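Local coordinates for protein superoxide dismutase [Cu-Zn] (Bacteroidetes bacterium GWA2_30_7, PDB 7B4O) that probably catalyses the dismutation of superoxide to dioxygen and hydrogen peroxide, here with zinc bound at its metal sites, at residues A[41-45]-A[46-50]. Numbering follows the deposited sequence.
Sequences NGLSP and GKHGF
The imidazole of His48 lies with one face against Leu43 CD2 and its NE2 edge against the carbonyl oxygen of Ser44, four residues back. NE2 donates a nearly straight hydrogen bond to Ser44 O, 2.7 Å away with an N-H...O angle of 169°. The oxygen sits close to the ring plane, whereas NE2 stands 21° out of the carbonyl plane. One methyl of Leu43 covers a face of the imidazole: CD2 rests 3.7 Å from the ring centroid, almost on the ring normal, a CH-pi contact. The leucine and histidine side chains point in opposing directions and overlap where this methyl meets the ring. With CG anti to the carbonyl carbon (chi1 -65°), the ring of His48 lies alongside Ser44, whose OG is 3.1 Å from His48 CE1. ND1 hydrogen-bonds to His126 O, so both ring nitrogens are engaged and the rotation of the imidazole is fixed. His48 thereby ties the loop to the backbone of a zinc ligand, consistent with a second-shell role, its own side chain being about 10 Å from a bound zinc ion. Leu43 also packs on Ala95, Ala101 and Val125. The arrangement belongs to the loop joining strands 33-41 and 46-53 in the Greek-key beta-barrel of copper-zinc superoxide dismutases.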
loop_
_atom_site.group_PDB
_atom_site.type_symbol
_atom_site.label_atom_id
_atom_site.label_comp_id
_atom_site.label_asym_id
_atom_site.label_seq_id
_atom_site.Cartn_x
_atom_site.Cartn_y
_atom_site.Cartn_z
ATOM N N ASN A 41 -5.580 -11.703 -11.914
ATOM C CA ASN A 41 -6.781 -12.224 -12.603
ATOM C C ASN A 41 -7.607 -11.052 -13.132
ATOM O O ASN A 41 -7.390 -9.904 -12.712
ATOM C CB ASN A 41 -7.608 -13.092 -11.656
ATOM C CG ASN A 41 -6.862 -14.324 -11.189
ATOM O OD1 ASN A 41 -6.741 -15.295 -11.927
ATOM N ND2 ASN A 41 -6.322 -14.275 -9.981
ATOM N N GLY A 42 -8.536 -11.353 -14.032
ATOM C CA GLY A 42 -9.507 -10.371 -14.541
ATOM C C GLY A 42 -8.939 -9.500 -15.646
ATOM O O GLY A 42 -9.592 -8.498 -15.982
ATOM N N LEU A 43 -7.785 -9.866 -16.212
ATOM C CA LEU A 43 -7.144 -9.093 -17.305
ATOM C C LEU A 43 -7.670 -9.537 -18.668
ATOM O O LEU A 43 -7.919 -10.721 -18.863
ATOM C CB LEU A 43 -5.630 -9.283 -17.249
ATOM C CG LEU A 43 -4.922 -8.426 -16.218
ATOM C CD1 LEU A 43 -3.553 -8.990 -15.932
ATOM C CD2 LEU A 43 -4.828 -6.974 -16.661
ATOM N N SER A 44 -7.753 -8.602 -19.608
ATOM C CA SER A 44 -7.978 -8.954 -21.029
ATOM C C SER A 44 -6.791 -9.799 -21.475
ATOM O O SER A 44 -5.646 -9.538 -21.090
ATOM C CB SER A 44 -8.196 -7.746 -21.901
ATOM O OG SER A 44 -7.083 -6.876 -21.876
ATOM N N PRO A 45 -7.004 -10.875 -22.254
ATOM C CA PRO A 45 -5.890 -11.688 -22.731
ATOM C C PRO A 45 -4.862 -10.831 -23.481
ATOM O O PRO A 45 -5.251 -9.916 -24.191
ATOM C CB PRO A 45 -6.562 -12.709 -23.658
ATOM C CG PRO A 45 -7.941 -12.831 -23.081
ATOM C CD PRO A 45 -8.301 -11.421 -22.666
ATOM N N GLY A 46 -3.586 -11.154 -23.290
ATOM C CA GLY A 46 -2.455 -10.503 -23.975
ATOM C C GLY A 46 -1.568 -9.729 -23.014
ATOM O O GLY A 46 -1.629 -9.970 -21.782
ATOM N N LYS A 47 -0.759 -8.830 -23.558
ATOM C CA LYS A 47 0.337 -8.182 -22.802
ATOM C C LYS A 47 -0.154 -6.869 -22.195
ATOM O O LYS A 47 -0.797 -6.073 -22.894
ATOM C CB LYS A 47 1.539 -7.957 -23.720
ATOM C CG LYS A 47 2.290 -9.223 -24.105
ATOM C CD LYS A 47 3.519 -8.917 -24.947
ATOM C CE LYS A 47 4.602 -9.971 -24.905
ATOM N NZ LYS A 47 5.756 -9.543 -25.723
ATOM N N HIS A 48 0.213 -6.637 -20.946
ATOM C CA HIS A 48 -0.168 -5.440 -20.163
ATOM C C HIS A 48 1.070 -4.817 -19.536
ATOM O O HIS A 48 1.801 -5.532 -18.835
ATOM C CB HIS A 48 -1.176 -5.826 -19.081
ATOM C CG HIS A 48 -2.471 -6.301 -19.632
ATOM N ND1 HIS A 48 -3.518 -5.451 -19.813
ATOM C CD2 HIS A 48 -2.877 -7.514 -20.042
ATOM C CE1 HIS A 48 -4.548 -6.117 -20.308
ATOM N NE2 HIS A 48 -4.185 -7.393 -20.447
ATOM N N GLY A 49 1.270 -3.519 -19.769
ATOM C CA GLY A 49 2.283 -2.750 -19.040
ATOM C C GLY A 49 2.193 -2.992 -17.550
ATOM O O GLY A 49 1.089 -3.006 -16.985
ATOM N N PHE A 50 3.351 -3.147 -16.924
ATOM C CA PHE A 50 3.489 -3.607 -15.523
ATOM C C PHE A 50 4.578 -2.748 -14.889
ATOM O O PHE A 50 5.767 -2.986 -15.176
ATOM C CB PHE A 50 3.818 -5.104 -15.536
ATOM C CG PHE A 50 3.881 -5.774 -14.194
ATOM C CD1 PHE A 50 2.727 -6.096 -13.494
ATOM C CD2 PHE A 50 5.104 -6.143 -13.657
ATOM C CE1 PHE A 50 2.805 -6.740 -12.261
ATOM C CE2 PHE A 50 5.186 -6.795 -12.438
ATOM C CZ PHE A 50 4.035 -7.088 -11.742
#